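Side-chain contacts in NUDIX hydrolase (Jonesia denitrificans, PDB 4KTB), which is of unknown function but belongs to the Nudix hydrolase clan and may cleave diadenosine tetraphosphate asymmetrically: residues A[119-122]-A[126-129]; A[179-184]-A[188-193]. All blocks are in the same frame, centred on the assembly; numbering follows the deposited sequence.

Interaction 1: A[119-122]-A[126-129]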
ATOM      1  N   PRO A 119      12.538 -21.291  -8.161  1.00 15.25           N
ATOM      2  CA  PRO A 119      12.650 -22.561  -8.876  1.00 15.89           C
ATOM      3  C   PRO A 119      13.039 -23.672  -7.920  1.00 19.53           C
ATOM      4  O   PRO A 119      13.141 -24.821  -8.330  1.00 19.27           O
ATOM      5  CB  PRO A 119      13.790 -22.305  -9.858  1.00 14.78           C
ATOM      6  CG  PRO A 119      14.646 -21.332  -9.149  1.00 10.01           C
ATOM      7  CD  PRO A 119      13.708 -20.429  -8.387  1.00 12.61           C
ATOM      8  N   THR A 120      13.277 -23.320  -6.662  1.00 20.44           N
ATOM      9  CA  THR A 120      13.542 -24.317  -5.640  1.00 19.46           C
ATOM     10  C   THR A 120      12.412 -24.226  -4.651  1.00 21.49           C
ATOM     11  O   THR A 120      12.062 -23.128  -4.232  1.00 19.59           O
ATOM     12  CB  THR A 120      14.833 -24.025  -4.878  1.00 19.07           C
ATOM     13  OG1 THR A 120      15.929 -23.923  -5.793  1.00 21.63           O
ATOM     14  CG2 THR A 120      15.116 -25.134  -3.878  1.00 20.47           C
ATOM     15  N   PRO A 121      11.823 -25.373  -4.274  1.00 23.30           N
ATOM     16  CA  PRO A 121      10.813 -25.258  -3.223  1.00 23.31           C
ATOM     17  C   PRO A 121      11.486 -24.982  -1.887  1.00 23.52           C
ATOM     18  O   PRO A 121      12.595 -25.470  -1.659  1.00 21.69           O
ATOM     19  CB  PRO A 121      10.156 -26.646  -3.212  1.00 26.20           C
ATOM     20  CG  PRO A 121      11.230 -27.574  -3.728  1.00 26.89           C
ATOM     21  CD  PRO A 121      11.999 -26.761  -4.742  1.00 25.40           C
ATOM     22  N   GLY A 122      10.850 -24.177  -1.038  1.00 24.78           N
ATOM     23  CA  GLY A 122      11.320 -24.016   0.328  1.00 23.21           C
ATOM     24  C   GLY A 122      12.067 -22.727   0.605  1.00 25.23           C
ATOM     25  O   GLY A 122      12.540 -22.505   1.724  1.00 28.65           O
ATOM     26  N   PHE A 126       6.673 -19.320  -2.401  1.00 15.09           N
ATOM     27  CA  PHE A 126       6.280 -19.492  -3.784  1.00 16.66           C
ATOM     28  C   PHE A 126       7.243 -20.347  -4.621  1.00 14.05           C
ATOM     29  O   PHE A 126       8.466 -20.261  -4.492  1.00  8.61           O
ATOM     30  CB  PHE A 126       6.051 -18.115  -4.402  1.00 14.06           C
ATOM     31  CG  PHE A 126       5.128 -17.260  -3.603  1.00 15.09           C
ATOM     32  CD1 PHE A 126       3.799 -17.627  -3.433  1.00 13.53           C
ATOM     33  CD2 PHE A 126       5.578 -16.096  -3.005  1.00 15.27           C
ATOM     34  CE1 PHE A 126       2.924 -16.832  -2.685  1.00 11.53           C
ATOM     35  CE2 PHE A 126       4.713 -15.303  -2.255  1.00 15.28           C
ATOM     36  CZ  PHE A 126       3.387 -15.677  -2.092  1.00 12.63           C
ATOM     37  N   TYR A 127       6.663 -21.170  -5.482  1.00 14.46           N
ATOM     38  CA  TYR A 127       7.425 -22.163  -6.207  1.00 11.99           C
ATOM     39  C   TYR A 127       6.928 -22.368  -7.632  1.00 15.74           C
ATOM     40  O   TYR A 127       5.730 -22.478  -7.883  1.00 17.46           O
ATOM     41  CB  TYR A 127       7.385 -23.488  -5.456  1.00 13.37           C
ATOM     42  CG  TYR A 127       7.889 -24.646  -6.280  1.00 19.33           C
ATOM     43  CD1 TYR A 127       9.247 -24.807  -6.522  1.00 20.81           C
ATOM     44  CD2 TYR A 127       7.009 -25.574  -6.824  1.00 22.73           C
ATOM     45  CE1 TYR A 127       9.726 -25.870  -7.280  1.00 26.03           C
ATOM     46  CE2 TYR A 127       7.472 -26.638  -7.583  1.00 27.67           C
ATOM     47  CZ  TYR A 127       8.834 -26.782  -7.808  1.00 28.42           C
ATOM     48  OH  TYR A 127       9.310 -27.833  -8.560  1.00 30.03           O
ATOM     49  N   ASP A 128       7.872 -22.424  -8.563  1.00 16.71           N
ATOM     50  CA  ASP A 128       7.581 -22.703  -9.957  1.00 16.44           C
ATOM     51  C   ASP A 128       8.702 -23.580 -10.477  1.00 15.61           C
ATOM     52  O   ASP A 128       9.875 -23.285 -10.274  1.00 17.24           O
ATOM     53  CB  ASP A 128       7.529 -21.400 -10.750  1.00 18.70           C
ATOM     54  CG  ASP A 128       6.877 -21.565 -12.101  1.00 24.21           C
ATOM     55  OD1 ASP A 128       7.309 -22.442 -12.896  1.00 23.72           O
ATOM     56  OD2 ASP A 128       5.907 -20.823 -12.355  1.00 22.60           O
ATOM     57  N   ASP A 129       8.353 -24.664 -11.146  1.00 17.34           N
ATOM     58  CA  ASP A 129       9.377 -25.615 -11.523  1.00 23.29           C
ATOM     59  C   ASP A 129      10.101 -25.197 -12.798  1.00 21.48           C
ATOM     60  O   ASP A 129      11.051 -25.857 -13.201  1.00 27.11           O
ATOM     61  CB  ASP A 129       8.793 -27.024 -11.654  1.00 33.36           C
ATOM     62  CG  ASP A 129       8.110 -27.248 -12.986  1.00 46.90           C
ATOM     63  OD1 ASP A 129       7.027 -26.657 -13.208  1.00 51.15           O
ATOM     64  OD2 ASP A 129       8.646 -28.024 -13.814  1.00 52.11           O
TER
HETATM   65  O   HOH W   1      12.699 -25.029 -10.951  1.00 58.51           O
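Tyr127 lies alongside Pro121 where the loop after strand 113-118 doubles back into strand 126-127, at the surface of the mixed sheet of a Nudix-type fold. From CB the side chain sets off with CG anti to the backbone N (chi1 167°), which carries one ring side to the proline. CD1 comes first, 3.5 Å from Pro121 N and close to the Thr120 carbonyl carbon, in an oblique approach. Next along, CE1 packs on the pyrrolidine at 3.5 Å from Pro121 CD. The same CE1 has Pro119 O at 3.7 Å, near the ring plane at the edge. Over one face, Tyr127's ring has Asp129 N 4.0 Å above the plane, offset toward the rim. An alanine here would strip Pro121 of its aromatic neighbour and would probably leave the loop round it less firmly held against strand 126-127. The Thr120 side chain points away from the strand, and its OG1 bonds to His82 of the second subunit, while Asp128 OD1 forms a salt bridge with Arg130. Beyond the ring the backbones close up. A water 2.7 Å from Pro119 O and, more weakly bonded, 2.9 Å from Asp129 O can link the segments, though it has more acceptors than protons. Next to it, Pro119 CA points its hydrogen almost straight at Asp128 O, with 3.2 Å between CA and O and 176° at the hydrogen.

Interaction 2: A[179-184]-A[188-193]; sequences LLKQAL and GRLPDL
The C-terminal end of helix 176-186 is where Leu184 meets Arg189 and Leu190, as the chain leaves the helix and runs back beside its last turns. Arg189 N donates to Leu184 O at 2.7 Å, nearly straight at 167°, though the donor sits 27° from the carbonyl plane. The turn that makes this bond possible is a Schellman motif: Gly188 is the first residue out of helical geometry, and its positive phi (71°) swings the next peptide back over the helix end. Leu190 N also comes near the Leu184 oxygen, but at a poor angle that makes no bond. Beyond the turn the contact is apolar. Leu190 has CG anti to its N, and CD1 settles against the helix, 3.8 Å from Lys181 CB and 3.7 Å from Lys181 O. The lysine and leucine side chains cross obliquely, touching through the base of the lysine. Leu184 CB lies 3.9 Å from Leu190 CA, and Leu184 CD1 meets Pro191 CD at 4.2 Å; both Leu184 and Pro191 also pack on Cys164. Arg189 sends its guanidinium away to a salt bridge with Asp54, while Leu190 packs on Met178 of the third subunit.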
ATOM      1  N   LEU A 179      -1.026 -16.952  -1.740  1.00 12.63           N
ATOM      2  CA  LEU A 179      -1.186 -15.661  -2.402  1.00 13.28           C
ATOM      3  C   LEU A 179      -2.661 -15.264  -2.379  1.00 13.95           C
ATOM      4  O   LEU A 179      -3.003 -14.091  -2.195  1.00 13.01           O
ATOM      5  CB  LEU A 179      -0.658 -15.719  -3.834  1.00 10.59           C
ATOM      6  CG  LEU A 179      -0.748 -14.418  -4.629  1.00  7.86           C
ATOM      7  CD1 LEU A 179      -0.065 -13.296  -3.894  1.00  7.51           C
ATOM      8  CD2 LEU A 179      -0.117 -14.611  -5.998  1.00  7.58           C
ATOM      9  N   LEU A 180      -3.535 -16.254  -2.530  1.00  9.87           N
ATOM     10  CA  LEU A 180      -4.963 -16.004  -2.450  1.00 12.96           C
ATOM     11  C   LEU A 180      -5.354 -15.491  -1.054  1.00 13.59           C
ATOM     12  O   LEU A 180      -6.154 -14.561  -0.920  1.00 15.84           O
ATOM     13  CB  LEU A 180      -5.731 -17.271  -2.812  1.00 16.00           C
ATOM     14  CG  LEU A 180      -7.212 -17.286  -2.461  1.00 11.86           C
ATOM     15  CD1 LEU A 180      -7.951 -16.177  -3.195  1.00 11.46           C
ATOM     16  CD2 LEU A 180      -7.796 -18.655  -2.785  1.00 12.79           C
ATOM     17  N   LYS A 181      -4.769 -16.087  -0.022  1.00 14.28           N
ATOM     18  CA  LYS A 181      -5.041 -15.671   1.349  1.00 15.98           C
ATOM     19  C   LYS A 181      -4.511 -14.277   1.628  1.00 14.06           C
ATOM     20  O   LYS A 181      -5.147 -13.480   2.318  1.00 13.68           O
ATOM     21  CB  LYS A 181      -4.414 -16.647   2.333  1.00 16.77           C
ATOM     22  CG  LYS A 181      -5.057 -18.008   2.345  1.00 18.88           C
ATOM     23  CD  LYS A 181      -4.576 -18.774   3.553  1.00 20.83           C
ATOM     24  CE  LYS A 181      -4.017 -20.124   3.149  1.00 24.48           C
ATOM     25  NZ  LYS A 181      -3.454 -20.888   4.304  1.00 24.32           N
ATOM     26  N   GLN A 182      -3.327 -13.997   1.115  1.00 10.15           N
ATOM     27  CA  GLN A 182      -2.796 -12.647   1.192  1.00 15.94           C
ATOM     28  C   GLN A 182      -3.738 -11.666   0.509  1.00 14.01           C
ATOM     29  O   GLN A 182      -3.920 -10.558   0.979  1.00 11.99           O
ATOM     30  CB  GLN A 182      -1.411 -12.578   0.541  1.00 14.58           C
ATOM     31  CG  GLN A 182      -0.344 -13.340   1.283  1.00 13.30           C
ATOM     32  CD  GLN A 182       0.965 -13.373   0.530  1.00 11.64           C
ATOM     33  OE1 GLN A 182       1.309 -14.377  -0.095  1.00 11.73           O
ATOM     34  NE2 GLN A 182       1.704 -12.264   0.578  1.00 14.81           N
ATOM     35  N   ALA A 183      -4.353 -12.090  -0.592  1.00 16.56           N
ATOM     36  CA  ALA A 183      -5.235 -11.208  -1.356  1.00 15.08           C
ATOM     37  C   ALA A 183      -6.507 -10.925  -0.569  1.00 14.04           C
ATOM     38  O   ALA A 183      -6.964  -9.781  -0.492  1.00  9.59           O
ATOM     39  CB  ALA A 183      -5.558 -11.816  -2.729  1.00 15.05           C
ATOM     40  N   LEU A 184      -7.058 -11.975   0.029  1.00 10.44           N
ATOM     41  CA  LEU A 184      -8.223 -11.854   0.893  1.00 14.54           C
ATOM     42  C   LEU A 184      -7.906 -11.050   2.140  1.00 17.39           C
ATOM     43  O   LEU A 184      -8.724 -10.249   2.592  1.00 19.78           O
ATOM     44  CB  LEU A 184      -8.710 -13.241   1.311  1.00 14.41           C
ATOM     45  CG  LEU A 184      -9.295 -14.050   0.167  1.00 13.80           C
ATOM     46  CD1 LEU A 184      -9.584 -15.458   0.634  1.00 13.33           C
ATOM     47  CD2 LEU A 184     -10.565 -13.382  -0.336  1.00 14.71           C
ATOM     48  N   GLY A 188      -9.431  -7.429   3.432  1.00 12.08           N
ATOM     49  CA  GLY A 188     -10.120  -7.496   4.703  1.00 28.06           C
ATOM     50  C   GLY A 188     -11.226  -8.529   4.680  1.00 27.82           C
ATOM     51  O   GLY A 188     -12.285  -8.333   5.271  1.00 15.00           O
ATOM     52  N   ARG A 189     -10.983  -9.640   3.998  1.00 13.73           N
ATOM     53  CA  ARG A 189     -12.001 -10.665   3.864  1.00 17.64           C
ATOM     54  C   ARG A 189     -11.409 -12.059   4.002  1.00 18.33           C
ATOM     55  O   ARG A 189     -11.940 -13.022   3.458  1.00 18.09           O
ATOM     56  CB  ARG A 189     -12.735 -10.506   2.527  1.00 17.33           C
ATOM     57  CG  ARG A 189     -13.667  -9.298   2.436  1.00 17.12           C
ATOM     58  CD  ARG A 189     -15.051  -9.641   2.941  1.00 22.63           C
ATOM     59  NE  ARG A 189     -15.879  -8.457   3.154  1.00 31.84           N
ATOM     60  CZ  ARG A 189     -16.455  -8.128   4.313  1.00 36.27           C
ATOM     61  NH1 ARG A 189     -16.304  -8.894   5.389  1.00 36.68           N
ATOM     62  NH2 ARG A 189     -17.189  -7.026   4.395  1.00 36.15           N
ATOM     63  N   LEU A 190     -10.302 -12.172   4.722  1.00 16.36           N
ATOM     64  CA  LEU A 190      -9.760 -13.496   5.013  1.00 18.67           C
ATOM     65  C   LEU A 190     -10.643 -14.163   6.068  1.00 16.22           C
ATOM     66  O   LEU A 190     -10.911 -13.568   7.100  1.00 16.80           O
ATOM     67  CB  LEU A 190      -8.327 -13.389   5.524  1.00 18.55           C
ATOM     68  CG  LEU A 190      -7.605 -14.700   5.828  1.00 20.29           C
ATOM     69  CD1 LEU A 190      -7.285 -15.467   4.542  1.00 16.14           C
ATOM     70  CD2 LEU A 190      -6.343 -14.391   6.609  1.00 21.84           C
ATOM     71  N   PRO A 191     -11.117 -15.393   5.805  1.00 18.79           N
ATOM     72  CA  PRO A 191     -12.034 -16.070   6.734  1.00 18.43           C
ATOM     73  C   PRO A 191     -11.406 -16.482   8.053  1.00 26.03           C
ATOM     74  O   PRO A 191     -10.273 -16.962   8.078  1.00 25.49           O
ATOM     75  CB  PRO A 191     -12.416 -17.350   5.987  1.00 18.89           C
ATOM     76  CG  PRO A 191     -12.156 -17.065   4.573  1.00 25.56           C
ATOM     77  CD  PRO A 191     -10.989 -16.125   4.537  1.00 20.73           C
ATOM     78  N   ASP A 192     -12.151 -16.322   9.139  1.00 29.63           N
ATOM     79  CA  ASP A 192     -11.731 -16.872  10.410  1.00 33.38           C
ATOM     80  C   ASP A 192     -11.603 -18.383  10.229  1.00 35.61           C
ATOM     81  O   ASP A 192     -10.520 -18.959  10.404  1.00 36.92           O
ATOM     82  CB  ASP A 192     -12.772 -16.539  11.475  1.00 37.47           C
ATOM     83  CG  ASP A 192     -12.270 -16.778  12.882  1.00 39.78           C
ATOM     84  OD1 ASP A 192     -11.415 -17.669  13.075  1.00 38.99           O
ATOM     85  OD2 ASP A 192     -12.736 -16.071  13.804  1.00 41.87           O
ATOM     86  N   LEU A 193     -12.711 -19.013   9.846  1.00 33.82           N
ATOM     87  CA  LEU A 193     -12.710 -20.432   9.530  1.00 32.44           C
ATOM     88  C   LEU A 193     -13.099 -20.650   8.079  1.00 32.81           C
ATOM     89  O   LEU A 193     -12.277 -20.511   7.179  1.00 30.48           O
ATOM     90  CB  LEU A 193     -13.679 -21.167  10.449  1.00 34.15           C
ATOM     91  CG  LEU A 193     -13.330 -20.957  11.916  1.00 35.30           C
ATOM     92  CD1 LEU A 193     -14.504 -21.327  12.805  1.00 38.83           C
ATOM     93  CD2 LEU A 193     -12.119 -21.789  12.244  1.00 34.31           C
TER

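Overall arrangement
Interaction 1 closes before interaction 2 opens along the chain, and their centres lie 22 Å apart, yet they meet through Phe126. Its ring reaches from strand 126-127 to the inner side of helix 176-186, where Phe126 CZ packs 3.2 Å from Gln182 OE1 and Phe126 CE1 lies 3.9 Å from Leu179 CB. Tyr117, on the neighbouring strand 113-118, touches both Phe126 and Leu179, so strand and helix share one packed layer. The Asp128 side chain of interaction 1 lies about 10 Å from a bound sodium ion. Both contacts adjoin other subunits: 119-122 the second, 179-184 and 188-193 the third and, at Arg189, the fourth.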